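Local coordinates for DUF3013 family protein (PDB 3NAT) that is of unknown function but folds as an alpha-beta half sandwich, a beta sheet covered on one side by helices, at residues T36-V41 with G71-N76; R100-D105 with K148-T153; K19-Y24 with H109-V114. One frame throughout, in Å; residues are numbered along the deposited sequence.

The chain first lays down 19-24, where helix 9-20 turns toward strand 25-31; its partner, 109-114, comes 85 residues later, the longest separation of the three. Next comes interaction 1, in which 36-41 pairs with 71-76 and closes a strand-to-strand loop in the sheet. Only afterwards does interaction 2 open, at 100-105, the start of helix 101-125. About one turn after 105, 109-114 of the same helix closes interaction 3, which therefore encloses interaction 1. Finally 148-153, ending helix 140-151, closes interaction 2, whose span crosses that of interaction 3. Interaction 1 builds the sheet; the other two join three helices, and Leu104 and Leu111 of helix 101-125 touch the sheet at Phe74 and Leu72.

Interaction 1 (T36-V41 with G71-N76); sequences TIEVIV and GLLFYN
The Phe74 ring turns an edge toward 36-41: Ile37 O lies in its plane, 3.4 Å from CD2, and Val39 CG2 meets the same rim, 4.2 Å from CE2. With CG anti to its own carbonyl carbon (chi1 -71°), the ring is set on the helix-covered face of the sheet, where its large apolar surface packs against Met9, Leu13 and Phe107. Two antiparallel strands meet here. Ile37 with Phe74 and Val39 with Leu72 are hydrogen-bonded pairs, each closed by two N-H...O bonds; that from Val39 N to Leu72 O, 2.8 Å, is almost straight at 174°. Beta-branched Ile37 and Val39 suit the extended backbone and add apolar bulk. Phe74 O accepts twice: Ile37 N approaches in the carbonyl plane, whereas Thr36 OG1, at 3.1 Å, donates from above it. Thr36 thus turns its hydroxyl to the backbone while its methyl meets Leu73 CD1, which also reaches Glu38 CB at 3.6 Å. Thr36, Glu38, Leu73 and Tyr75 share the other face; the Tyr75 side chain lies near a bound zinc ion, a citric acid molecule, probably from the crystallisation liquor, and Pro77 of the second subunit. Strand 25-31 flanks 36-41 on its far side. Helices 9-20 and 101-125 cover the face of Ile37, Val39, Leu72 and Phe74, where Phe107 makes an edge-to-face pair with Phe74.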
ATOM      1  N   THR A  36      -3.186   4.907  -9.873  1.00 90.39           N
ATOM      2  CA  THR A  36      -4.129   4.622  -8.820  1.00 80.89           C
ATOM      3  C   THR A  36      -5.547   4.789  -9.323  1.00 86.51           C
ATOM      4  O   THR A  36      -5.831   5.668 -10.130  1.00 98.14           O
ATOM      5  CB  THR A  36      -3.886   5.574  -7.663  1.00 86.66           C
ATOM      6  OG1 THR A  36      -3.526   4.821  -6.502  1.00100.84           O
ATOM      7  CG2 THR A  36      -5.118   6.406  -7.388  1.00 79.34           C
ATOM      8  N   ILE A  37      -6.437   3.930  -8.854  1.00 83.60           N
ATOM      9  CA  ILE A  37      -7.838   4.012  -9.236  1.00 81.02           C
ATOM     10  C   ILE A  37      -8.683   4.004  -7.984  1.00 81.63           C
ATOM     11  O   ILE A  37      -8.647   3.040  -7.222  1.00 87.52           O
ATOM     12  CB  ILE A  37      -8.260   2.814 -10.086  1.00 73.56           C
ATOM     13  CG1 ILE A  37      -7.630   2.883 -11.479  1.00 77.21           C
ATOM     14  CG2 ILE A  37      -9.763   2.756 -10.191  1.00 61.28           C
ATOM     15  CD1 ILE A  37      -7.956   1.673 -12.359  1.00 66.60           C
ATOM     16  N   GLU A  38      -9.442   5.071  -7.767  1.00 79.86           N
ATOM     17  CA  GLU A  38     -10.202   5.205  -6.533  1.00 80.72           C
ATOM     18  C   GLU A  38     -11.692   5.123  -6.789  1.00 87.17           C
ATOM     19  O   GLU A  38     -12.209   5.763  -7.698  1.00 89.51           O
ATOM     20  CB  GLU A  38      -9.872   6.524  -5.850  1.00 73.87           C
ATOM     21  CG  GLU A  38     -10.654   6.790  -4.579  1.00 81.62           C
ATOM     22  CD  GLU A  38     -10.320   8.155  -3.961  1.00101.54           C
ATOM     23  OE1 GLU A  38      -9.696   8.997  -4.654  1.00110.59           O
ATOM     24  OE2 GLU A  38     -10.685   8.389  -2.785  1.00101.25           O
ATOM     25  N   VAL A  39     -12.376   4.326  -5.981  1.00 81.25           N
ATOM     26  CA  VAL A  39     -13.823   4.230  -6.045  1.00 73.63           C
ATOM     27  C   VAL A  39     -14.427   5.096  -4.961  1.00 77.15           C
ATOM     28  O   VAL A  39     -14.278   4.800  -3.783  1.00 80.15           O
ATOM     29  CB  VAL A  39     -14.292   2.796  -5.816  1.00 64.57           C
ATOM     30  CG1 VAL A  39     -15.808   2.725  -5.823  1.00 65.83           C
ATOM     31  CG2 VAL A  39     -13.698   1.881  -6.869  1.00 52.23           C
ATOM     32  N   ILE A  40     -15.106   6.166  -5.360  1.00 83.01           N
ATOM     33  CA  ILE A  40     -15.750   7.050  -4.403  1.00 79.11           C
ATOM     34  C   ILE A  40     -17.172   6.616  -4.145  1.00 82.63           C
ATOM     35  O   ILE A  40     -17.853   6.093  -5.020  1.00 93.41           O
ATOM     36  CB  ILE A  40     -15.808   8.494  -4.880  1.00 83.24           C
ATOM     37  CG1 ILE A  40     -14.636   8.815  -5.814  1.00 83.32           C
ATOM     38  CG2 ILE A  40     -15.910   9.436  -3.677  1.00 82.84           C
ATOM     39  CD1 ILE A  40     -13.299   8.638  -5.200  1.00 85.70           C
ATOM     40  N   VAL A  41     -17.632   6.895  -2.941  1.00 84.13           N
ATOM     41  CA  VAL A  41     -18.853   6.313  -2.447  1.00 84.83           C
ATOM     42  C   VAL A  41     -19.541   7.321  -1.527  1.00 91.74           C
ATOM     43  O   VAL A  41     -18.895   7.907  -0.655  1.00 86.49           O
ATOM     44  CB  VAL A  41     -18.499   5.019  -1.701  1.00 80.88           C
ATOM     45  CG1 VAL A  41     -19.251   4.907  -0.403  1.00 87.84           C
ATOM     46  CG2 VAL A  41     -18.739   3.817  -2.588  1.00 82.40           C
ATOM     47  N   GLY A  71     -13.815   6.374   0.249  1.00 70.73           N
ATOM     48  CA  GLY A  71     -13.119   5.921  -0.940  1.00 72.00           C
ATOM     49  C   GLY A  71     -12.331   4.639  -0.742  1.00 76.74           C
ATOM     50  O   GLY A  71     -11.779   4.383   0.343  1.00 80.13           O
ATOM     51  N   LEU A  72     -12.288   3.839  -1.807  1.00 67.12           N
ATOM     52  CA  LEU A  72     -11.559   2.577  -1.840  1.00 65.49           C
ATOM     53  C   LEU A  72     -10.520   2.630  -2.957  1.00 70.32           C
ATOM     54  O   LEU A  72     -10.854   2.921  -4.100  1.00 78.41           O
ATOM     55  CB  LEU A  72     -12.535   1.427  -2.073  1.00 67.36           C
ATOM     56  CG  LEU A  72     -13.644   1.260  -1.030  1.00 69.08           C
ATOM     57  CD1 LEU A  72     -14.779   2.229  -1.282  1.00 62.05           C
ATOM     58  CD2 LEU A  72     -14.167  -0.162  -1.029  1.00 71.35           C
ATOM     59  N   LEU A  73      -9.262   2.347  -2.637  1.00 72.20           N
ATOM     60  CA  LEU A  73      -8.179   2.611  -3.587  1.00 72.39           C
ATOM     61  C   LEU A  73      -7.472   1.387  -4.171  1.00 80.33           C
ATOM     62  O   LEU A  73      -7.147   0.439  -3.465  1.00 91.03           O
ATOM     63  CB  LEU A  73      -7.139   3.520  -2.942  1.00 72.80           C
ATOM     64  CG  LEU A  73      -6.106   4.124  -3.887  1.00 72.66           C
ATOM     65  CD1 LEU A  73      -6.758   5.201  -4.740  1.00 72.83           C
ATOM     66  CD2 LEU A  73      -4.960   4.702  -3.084  1.00 71.94           C
ATOM     67  N   PHE A  74      -7.218   1.433  -5.472  1.00 82.46           N
ATOM     68  CA  PHE A  74      -6.400   0.429  -6.129  1.00 77.71           C
ATOM     69  C   PHE A  74      -5.065   1.054  -6.474  1.00 89.70           C
ATOM     70  O   PHE A  74      -5.025   2.127  -7.079  1.00 97.35           O
ATOM     71  CB  PHE A  74      -7.075  -0.024  -7.406  1.00 68.50           C
ATOM     72  CG  PHE A  74      -8.297  -0.847  -7.181  1.00 76.98           C
ATOM     73  CD1 PHE A  74      -8.197  -2.210  -6.964  1.00 89.75           C
ATOM     74  CD2 PHE A  74      -9.549  -0.270  -7.200  1.00 71.26           C
ATOM     75  CE1 PHE A  74      -9.324  -2.985  -6.763  1.00 80.32           C
ATOM     76  CE2 PHE A  74     -10.682  -1.037  -7.002  1.00 69.68           C
ATOM     77  CZ  PHE A  74     -10.569  -2.398  -6.781  1.00 69.58           C
ATOM     78  N   TYR A  75      -3.972   0.398  -6.102  1.00 83.68           N
ATOM     79  CA  TYR A  75      -2.665   1.007  -6.288  1.00 79.94           C
ATOM     80  C   TYR A  75      -1.608   0.015  -6.707  1.00 87.59           C
ATOM     81  O   TYR A  75      -1.693  -1.175  -6.393  1.00 87.33           O
ATOM     82  CB  TYR A  75      -2.211   1.687  -5.003  1.00 74.09           C
ATOM     83  CG  TYR A  75      -1.866   0.713  -3.899  1.00 82.84           C
ATOM     84  CD1 TYR A  75      -0.545   0.478  -3.532  1.00 85.59           C
ATOM     85  CD2 TYR A  75      -2.855   0.013  -3.238  1.00 80.38           C
ATOM     86  CE1 TYR A  75      -0.225  -0.418  -2.520  1.00 75.88           C
ATOM     87  CE2 TYR A  75      -2.545  -0.889  -2.234  1.00 76.48           C
ATOM     88  CZ  TYR A  75      -1.231  -1.091  -1.867  1.00 75.15           C
ATOM     89  OH  TYR A  75      -0.938  -1.991  -0.862  1.00 72.98           O
ATOM     90  N   ASN A  76      -0.611   0.525  -7.423  1.00 91.35           N
ATOM     91  CA  ASN A  76       0.576  -0.244  -7.762  1.00 86.96           C
ATOM     92  C   ASN A  76       1.614  -0.034  -6.679  1.00 87.73           C
ATOM     93  O   ASN A  76       2.078   1.080  -6.486  1.00 90.24           O
ATOM     94  CB  ASN A  76       1.142   0.212  -9.100  1.00 86.63           C
ATOM     95  CG  ASN A  76       2.287  -0.663  -9.573  1.00 99.84           C
ATOM     96  OD1 ASN A  76       2.897  -1.387  -8.790  1.00102.20           O
ATOM     97  ND2 ASN A  76       2.579  -0.602 -10.864  1.00107.28           N
TER

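Interaction 2 (R100-D105 with K148-T153); sequences RKAVLD and KKVAET
Ala102 and Ala151 bring the two backbones closest, their CA atoms 5.4 Å apart, where the first turn of helix 101-125 meets the last turn of helix 140-151. This is a helix-helix contact on the helical layer of the alpha-beta half sandwich, and small residues at its centre allow the close approach. The methyl groups meet directly, Ala102 CB lying 4.1 Å from Ala151 CB. Beside them Val150 does most of the filling. Its CG1 branch, anti to the backbone N (chi1 169°), projects against Ala102 and Asp105, three residues apart and so on the same side of the helix, 3.9 Å from Ala102 CA and equally far from Asp105 CB. Valine is short and apolar, so CG1 reaches both residues without separating the backbones. The Asp105 side chain crosses that of Val150 at about a right angle and offers its CB methylene here, keeping its charged end for other partners. Asp105 OD1 is hydrogen-bonded to Tyr12 OH of helix 9-20, and OD2 forms a long salt bridge, weak as a hydrogen bond, with Lys101 NZ at 3.4 Å; Lys101 NZ is also bonded to the Tyr12 hydroxyl. Helix 9-20 is thereby linked to the start of helix 101-125. OD2 also lies close to Glu154 OE2, a like charge that Lys101 probably helps to offset. The contact is mostly apolar, with neither a hydrogen bond nor a salt bridge between the segments. Arg100, at the N-cap position, closes one margin: its long chain, bent at chi3 (53°), brings the guanidinium edge to the methyl of Ala151, so that Ala151 CB lies in the plane of the group, 3.8 Å from NH2.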
ATOM      1  N   ARG A 100      -6.819 -10.478 -10.837  1.00 76.38           N
ATOM      2  CA  ARG A 100      -7.692 -11.550 -11.263  1.00 74.60           C
ATOM      3  C   ARG A 100      -9.114 -11.007 -11.290  1.00 79.40           C
ATOM      4  O   ARG A 100      -9.496 -10.168 -10.469  1.00 69.38           O
ATOM      5  CB  ARG A 100      -7.594 -12.738 -10.311  1.00 75.74           C
ATOM      6  CG  ARG A 100      -6.381 -13.617 -10.546  1.00 98.07           C
ATOM      7  CD  ARG A 100      -6.103 -14.504  -9.346  1.00117.49           C
ATOM      8  NE  ARG A 100      -7.280 -15.276  -8.951  1.00135.65           N
ATOM      9  CZ  ARG A 100      -7.850 -15.234  -7.745  1.00136.81           C
ATOM     10  NH1 ARG A 100      -7.355 -14.455  -6.790  1.00126.32           N
ATOM     11  NH2 ARG A 100      -8.918 -15.982  -7.491  1.00136.33           N
ATOM     12  N   LYS A 101      -9.892 -11.476 -12.250  1.00 83.06           N
ATOM     13  CA  LYS A 101     -11.266 -11.046 -12.383  1.00 81.06           C
ATOM     14  C   LYS A 101     -12.021 -11.317 -11.085  1.00 80.73           C
ATOM     15  O   LYS A 101     -12.807 -10.490 -10.633  1.00 78.00           O
ATOM     16  CB  LYS A 101     -11.911 -11.800 -13.539  1.00 82.19           C
ATOM     17  CG  LYS A 101     -13.285 -11.314 -13.938  1.00 83.09           C
ATOM     18  CD  LYS A 101     -13.799 -12.145 -15.091  1.00 83.27           C
ATOM     19  CE  LYS A 101     -15.272 -12.442 -14.935  1.00 97.36           C
ATOM     20  NZ  LYS A 101     -16.100 -11.222 -15.111  1.00107.45           N
ATOM     21  N   ALA A 102     -11.755 -12.476 -10.486  1.00 76.07           N
ATOM     22  CA  ALA A 102     -12.463 -12.921  -9.283  1.00 72.65           C
ATOM     23  C   ALA A 102     -12.357 -11.917  -8.158  1.00 73.92           C
ATOM     24  O   ALA A 102     -13.273 -11.762  -7.356  1.00 85.32           O
ATOM     25  CB  ALA A 102     -11.940 -14.266  -8.827  1.00 68.02           C
ATOM     26  N   VAL A 103     -11.218 -11.246  -8.097  1.00 67.49           N
ATOM     27  CA  VAL A 103     -10.988 -10.217  -7.102  1.00 66.90           C
ATOM     28  C   VAL A 103     -11.786  -8.967  -7.422  1.00 75.77           C
ATOM     29  O   VAL A 103     -12.410  -8.378  -6.544  1.00 81.67           O
ATOM     30  CB  VAL A 103      -9.524  -9.820  -7.080  1.00 68.91           C
ATOM     31  CG1 VAL A 103      -9.310  -8.632  -6.155  1.00 57.11           C
ATOM     32  CG2 VAL A 103      -8.683 -11.008  -6.675  1.00 67.23           C
ATOM     33  N   LEU A 104     -11.739  -8.541  -8.677  1.00 75.88           N
ATOM     34  CA  LEU A 104     -12.529  -7.399  -9.092  1.00 70.61           C
ATOM     35  C   LEU A 104     -13.982  -7.684  -8.765  1.00 73.50           C
ATOM     36  O   LEU A 104     -14.712  -6.813  -8.312  1.00 80.61           O
ATOM     37  CB  LEU A 104     -12.384  -7.151 -10.589  1.00 72.30           C
ATOM     38  CG  LEU A 104     -11.328  -6.160 -11.086  1.00 70.61           C
ATOM     39  CD1 LEU A 104     -11.172  -5.017 -10.121  1.00 54.79           C
ATOM     40  CD2 LEU A 104     -10.000  -6.838 -11.300  1.00 91.83           C
ATOM     41  N   ASP A 105     -14.397  -8.920  -8.997  1.00 73.49           N
ATOM     42  CA  ASP A 105     -15.787  -9.300  -8.805  1.00 75.60           C
ATOM     43  C   ASP A 105     -16.163  -9.406  -7.340  1.00 83.17           C
ATOM     44  O   ASP A 105     -17.215  -8.924  -6.937  1.00 89.47           O
ATOM     45  CB  ASP A 105     -16.071 -10.615  -9.511  1.00 77.61           C
ATOM     46  CG  ASP A 105     -16.212 -10.445 -11.006  1.00 91.71           C
ATOM     47  OD1 ASP A 105     -16.420  -9.292 -11.431  1.00 97.23           O
ATOM     48  OD2 ASP A 105     -16.126 -11.453 -11.747  1.00 90.88           O
ATOM     49  N   LYS A 148     -13.432 -15.926  -2.843  1.00 74.05           N
ATOM     50  CA  LYS A 148     -13.468 -17.386  -2.893  1.00 72.90           C
ATOM     51  C   LYS A 148     -14.756 -17.861  -3.539  1.00 74.90           C
ATOM     52  O   LYS A 148     -14.768 -18.821  -4.301  1.00 90.08           O
ATOM     53  CB  LYS A 148     -13.383 -18.004  -1.487  1.00 78.75           C
ATOM     54  CG  LYS A 148     -12.066 -17.810  -0.740  1.00 90.07           C
ATOM     55  CD  LYS A 148     -11.665 -19.095  -0.009  1.00104.51           C
ATOM     56  CE  LYS A 148     -10.698 -18.844   1.153  1.00116.04           C
ATOM     57  NZ  LYS A 148     -11.395 -18.582   2.460  1.00122.63           N
ATOM     58  N   LYS A 149     -15.848 -17.190  -3.209  1.00 72.96           N
ATOM     59  CA  LYS A 149     -17.163 -17.623  -3.642  1.00 80.85           C
ATOM     60  C   LYS A 149     -17.332 -17.446  -5.152  1.00 89.09           C
ATOM     61  O   LYS A 149     -18.017 -18.237  -5.807  1.00 89.23           O
ATOM     62  CB  LYS A 149     -18.259 -16.896  -2.847  1.00 75.55           C
ATOM     63  CG  LYS A 149     -18.575 -17.567  -1.504  1.00 80.27           C
ATOM     64  CD  LYS A 149     -19.792 -16.943  -0.828  1.00 90.56           C
ATOM     65  CE  LYS A 149     -19.456 -15.594  -0.220  1.00100.49           C
ATOM     66  NZ  LYS A 149     -20.646 -14.937   0.384  1.00107.69           N
ATOM     67  N   VAL A 150     -16.692 -16.413  -5.690  1.00 88.54           N
ATOM     68  CA  VAL A 150     -16.653 -16.171  -7.126  1.00 85.71           C
ATOM     69  C   VAL A 150     -15.616 -17.082  -7.800  1.00 89.97           C
ATOM     70  O   VAL A 150     -15.850 -17.631  -8.873  1.00 91.12           O
ATOM     71  CB  VAL A 150     -16.297 -14.694  -7.428  1.00 81.92           C
ATOM     72  CG1 VAL A 150     -15.987 -14.512  -8.908  1.00 89.73           C
ATOM     73  CG2 VAL A 150     -17.415 -13.745  -6.970  1.00 66.29           C
ATOM     74  N   ALA A 151     -14.468 -17.247  -7.158  1.00 92.32           N
ATOM     75  CA  ALA A 151     -13.378 -18.024  -7.730  1.00105.84           C
ATOM     76  C   ALA A 151     -13.735 -19.496  -7.962  1.00128.30           C
ATOM     77  O   ALA A 151     -12.963 -20.246  -8.566  1.00140.24           O
ATOM     78  CB  ALA A 151     -12.135 -17.904  -6.852  1.00105.24           C
ATOM     79  N   GLU A 152     -14.905 -19.909  -7.487  1.00133.97           N
ATOM     80  CA  GLU A 152     -15.368 -21.276  -7.700  1.00140.16           C
ATOM     81  C   GLU A 152     -16.456 -21.322  -8.761  1.00136.47           C
ATOM     82  O   GLU A 152     -16.817 -22.389  -9.249  1.00140.39           O
ATOM     83  CB  GLU A 152     -15.875 -21.882  -6.394  1.00151.90           C
ATOM     84  CG  GLU A 152     -14.794 -22.065  -5.350  1.00166.26           C
ATOM     85  CD  GLU A 152     -15.325 -22.683  -4.074  1.00178.71           C
ATOM     86  OE1 GLU A 152     -16.434 -22.298  -3.643  1.00179.17           O
ATOM     87  OE2 GLU A 152     -14.631 -23.550  -3.503  1.00186.16           O
ATOM     88  N   THR A 153     -16.974 -20.150  -9.111  1.00133.82           N
ATOM     89  CA  THR A 153     -17.977 -20.024 -10.159  1.00143.31           C
ATOM     90  C   THR A 153     -17.352 -20.100 -11.547  1.00147.12           C
ATOM     91  O   THR A 153     -17.918 -20.700 -12.462  1.00151.32           O
ATOM     92  CB  THR A 153     -18.725 -18.681 -10.055  1.00145.17           C
ATOM     93  OG1 THR A 153     -19.532 -18.672  -8.872  1.00141.39           O
ATOM     94  CG2 THR A 153     -19.615 -18.463 -11.276  1.00152.93           C
TER

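Interaction 3 (K19-Y24 with H109-V114); sequences KHLGDY and HYLKVV
His20, in the last turn of helix 9-20, receives the edge of His109 on one face of its imidazole. His109 CE1 stands over that face toward the rim, 3.8 Å from His20 ND1, in an edge-to-face pair with planes at 59° and centroids 4.8 Å apart. Lys19 CG lies over the opposite face, also toward the rim, so the ring has a neighbour on each face. The two NE2 atoms are near each other, and a positive charge on both rings would probably be unfavourable. Leu21, the first residue to leave helical geometry, places its two methyls on Leu111 and Lys112 of helix 101-125. Here the fold passes from helix to strand: a type I beta turn from Leu21 to Tyr24 leads into strand 25-31, and the apolar Leu21 is buried against helix 101-125 at the start of the turn. Its side chain crosses that of Leu111 at about a right angle, with CD1 3.7 Å from Leu111 CD2; the other branch, CD2, packs on Lys112 CB at 3.4 Å. Lys112 suits this partly exposed margin, its methylenes lining Leu21 while its amine, turned by a bend at chi4 (48°), comes near the edge of the Tyr24 ring. Tyr24 OH is hydrogen-bonded to Asp116 OD1 one turn further along that helix, and the same carboxylate oxygen forms a long, weak ion pair with Lys112 NZ.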
ATOM      1  N   LYS A  19     -23.694  -1.871 -13.162  1.00 96.10           N
ATOM      2  CA  LYS A  19     -24.502  -3.070 -13.285  1.00 91.26           C
ATOM      3  C   LYS A  19     -25.016  -3.566 -11.936  1.00 89.41           C
ATOM      4  O   LYS A  19     -26.153  -4.006 -11.829  1.00 88.62           O
ATOM      5  CB  LYS A  19     -23.715  -4.171 -13.994  1.00 85.91           C
ATOM      6  CG  LYS A  19     -24.488  -5.471 -14.146  1.00 94.30           C
ATOM      7  CD  LYS A  19     -23.682  -6.509 -14.917  1.00106.83           C
ATOM      8  CE  LYS A  19     -24.485  -7.772 -15.173  1.00113.89           C
ATOM      9  NZ  LYS A  19     -23.633  -8.815 -15.800  1.00121.38           N
ATOM     10  N   HIS A  20     -24.180  -3.497 -10.906  1.00 85.74           N
ATOM     11  CA  HIS A  20     -24.534  -4.081  -9.612  1.00 89.67           C
ATOM     12  C   HIS A  20     -24.796  -3.051  -8.506  1.00 92.94           C
ATOM     13  O   HIS A  20     -25.394  -3.379  -7.486  1.00 94.35           O
ATOM     14  CB  HIS A  20     -23.474  -5.105  -9.168  1.00 86.73           C
ATOM     15  CG  HIS A  20     -23.269  -6.223 -10.145  1.00104.17           C
ATOM     16  ND1 HIS A  20     -24.115  -7.308 -10.223  1.00107.31           N
ATOM     17  CD2 HIS A  20     -22.321  -6.416 -11.094  1.00113.94           C
ATOM     18  CE1 HIS A  20     -23.697  -8.123 -11.175  1.00107.98           C
ATOM     19  NE2 HIS A  20     -22.610  -7.607 -11.719  1.00111.98           N
ATOM     20  N   LEU A  21     -24.361  -1.812  -8.719  1.00 88.98           N
ATOM     21  CA  LEU A  21     -24.522  -0.764  -7.719  1.00 86.51           C
ATOM     22  C   LEU A  21     -25.089   0.516  -8.313  1.00104.14           C
ATOM     23  O   LEU A  21     -24.615   1.612  -8.005  1.00109.21           O
ATOM     24  CB  LEU A  21     -23.177  -0.449  -7.068  1.00 87.11           C
ATOM     25  CG  LEU A  21     -22.358  -1.590  -6.465  1.00 92.94           C
ATOM     26  CD1 LEU A  21     -20.989  -1.081  -6.092  1.00 97.56           C
ATOM     27  CD2 LEU A  21     -23.034  -2.189  -5.247  1.00 91.47           C
ATOM     28  N   GLY A  22     -26.098   0.389  -9.167  1.00108.05           N
ATOM     29  CA  GLY A  22     -26.705   1.563  -9.765  1.00112.49           C
ATOM     30  C   GLY A  22     -27.474   2.359  -8.730  1.00112.55           C
ATOM     31  O   GLY A  22     -27.533   3.590  -8.788  1.00111.46           O
ATOM     32  N   ASP A  23     -28.055   1.640  -7.775  1.00117.36           N
ATOM     33  CA  ASP A  23     -28.867   2.236  -6.722  1.00127.57           C
ATOM     34  C   ASP A  23     -28.037   3.070  -5.766  1.00119.42           C
ATOM     35  O   ASP A  23     -28.579   3.775  -4.919  1.00122.07           O
ATOM     36  CB  ASP A  23     -29.588   1.147  -5.932  1.00146.24           C
ATOM     37  CG  ASP A  23     -30.488   0.299  -6.803  1.00165.73           C
ATOM     38  OD1 ASP A  23     -30.898   0.776  -7.888  1.00168.74           O
ATOM     39  OD2 ASP A  23     -30.785  -0.845  -6.400  1.00173.38           O
ATOM     40  N   TYR A  24     -26.719   2.980  -5.893  1.00114.58           N
ATOM     41  CA  TYR A  24     -25.827   3.712  -5.004  1.00107.55           C
ATOM     42  C   TYR A  24     -25.052   4.797  -5.738  1.00103.09           C
ATOM     43  O   TYR A  24     -24.891   4.751  -6.962  1.00104.90           O
ATOM     44  CB  TYR A  24     -24.864   2.760  -4.290  1.00107.61           C
ATOM     45  CG  TYR A  24     -25.515   1.890  -3.231  1.00112.03           C
ATOM     46  CD1 TYR A  24     -25.802   2.401  -1.965  1.00112.90           C
ATOM     47  CD2 TYR A  24     -25.833   0.556  -3.491  1.00112.80           C
ATOM     48  CE1 TYR A  24     -26.391   1.615  -0.989  1.00116.42           C
ATOM     49  CE2 TYR A  24     -26.424  -0.243  -2.520  1.00119.01           C
ATOM     50  CZ  TYR A  24     -26.699   0.295  -1.271  1.00126.96           C
ATOM     51  OH  TYR A  24     -27.288  -0.483  -0.299  1.00137.60           O
ATOM     52  N   HIS A 109     -19.098  -7.266  -5.199  1.00 75.56           N
ATOM     53  CA  HIS A 109     -20.176  -7.878  -4.436  1.00 69.70           C
ATOM     54  C   HIS A 109     -20.043  -7.677  -2.951  1.00 74.01           C
ATOM     55  O   HIS A 109     -21.045  -7.622  -2.240  1.00 79.64           O
ATOM     56  CB  HIS A 109     -20.311  -9.352  -4.794  1.00 75.91           C
ATOM     57  CG  HIS A 109     -20.729  -9.565  -6.214  1.00 90.47           C
ATOM     58  ND1 HIS A 109     -22.038  -9.451  -6.627  1.00 94.93           N
ATOM     59  CD2 HIS A 109     -20.000  -9.820  -7.326  1.00 94.44           C
ATOM     60  CE1 HIS A 109     -22.102  -9.652  -7.933  1.00103.21           C
ATOM     61  NE2 HIS A 109     -20.880  -9.876  -8.380  1.00105.96           N
ATOM     62  N   TYR A 110     -18.810  -7.556  -2.476  1.00 70.44           N
ATOM     63  CA  TYR A 110     -18.610  -7.261  -1.073  1.00 66.26           C
ATOM     64  C   TYR A 110     -18.944  -5.794  -0.824  1.00 76.89           C
ATOM     65  O   TYR A 110     -19.661  -5.448   0.110  1.00 78.71           O
ATOM     66  CB  TYR A 110     -17.188  -7.566  -0.647  1.00 61.27           C
ATOM     67  CG  TYR A 110     -16.979  -7.267   0.812  1.00 70.59           C
ATOM     68  CD1 TYR A 110     -17.917  -7.676   1.750  1.00 69.56           C
ATOM     69  CD2 TYR A 110     -15.857  -6.581   1.257  1.00 69.38           C
ATOM     70  CE1 TYR A 110     -17.753  -7.418   3.079  1.00 67.53           C
ATOM     71  CE2 TYR A 110     -15.681  -6.319   2.608  1.00 73.90           C
ATOM     72  CZ  TYR A 110     -16.642  -6.740   3.507  1.00 71.89           C
ATOM     73  OH  TYR A 110     -16.518  -6.496   4.850  1.00 72.62           O
ATOM     74  N   LEU A 111     -18.430  -4.930  -1.684  1.00 75.83           N
ATOM     75  CA  LEU A 111     -18.759  -3.523  -1.615  1.00 70.96           C
ATOM     76  C   LEU A 111     -20.263  -3.301  -1.490  1.00 73.16           C
ATOM     77  O   LEU A 111     -20.715  -2.414  -0.782  1.00 77.25           O
ATOM     78  CB  LEU A 111     -18.246  -2.812  -2.857  1.00 63.39           C
ATOM     79  CG  LEU A 111     -18.514  -1.308  -2.864  1.00 59.28           C
ATOM     80  CD1 LEU A 111     -17.953  -0.642  -1.599  1.00 56.18           C
ATOM     81  CD2 LEU A 111     -17.919  -0.687  -4.110  1.00 51.21           C
ATOM     82  N   LYS A 112     -21.048  -4.101  -2.189  1.00 74.17           N
ATOM     83  CA  LYS A 112     -22.487  -3.933  -2.087  1.00 72.03           C
ATOM     84  C   LYS A 112     -22.926  -4.250  -0.665  1.00 73.67           C
ATOM     85  O   LYS A 112     -23.658  -3.482  -0.061  1.00 75.79           O
ATOM     86  CB  LYS A 112     -23.234  -4.793  -3.101  1.00 66.20           C
ATOM     87  CG  LYS A 112     -24.737  -4.705  -2.940  1.00 84.33           C
ATOM     88  CD  LYS A 112     -25.494  -5.474  -4.007  1.00 97.87           C
ATOM     89  CE  LYS A 112     -26.920  -5.744  -3.547  1.00115.16           C
ATOM     90  NZ  LYS A 112     -27.575  -4.520  -2.995  1.00127.15           N
ATOM     91  N   VAL A 113     -22.464  -5.381  -0.137  1.00 65.71           N
ATOM     92  CA  VAL A 113     -22.726  -5.755   1.248  1.00 65.28           C
ATOM     93  C   VAL A 113     -22.328  -4.612   2.185  1.00 79.69           C
ATOM     94  O   VAL A 113     -23.101  -4.196   3.050  1.00 86.27           O
ATOM     95  CB  VAL A 113     -21.916  -7.005   1.630  1.00 63.58           C
ATOM     96  CG1 VAL A 113     -21.785  -7.141   3.132  1.00 59.36           C
ATOM     97  CG2 VAL A 113     -22.535  -8.235   1.049  1.00 61.50           C
ATOM     98  N   VAL A 114     -21.115  -4.108   2.001  1.00 74.61           N
ATOM     99  CA  VAL A 114     -20.597  -3.029   2.823  1.00 76.27           C
ATOM    100  C   VAL A 114     -21.507  -1.790   2.804  1.00 77.97           C
ATOM    101  O   VAL A 114     -21.690  -1.129   3.816  1.00 90.46           O
ATOM    102  CB  VAL A 114     -19.148  -2.683   2.398  1.00 72.73           C
ATOM    103  CG1 VAL A 114     -18.732  -1.320   2.897  1.00 66.42           C
ATOM    104  CG2 VAL A 114     -18.196  -3.740   2.897  1.00 67.89           C
TER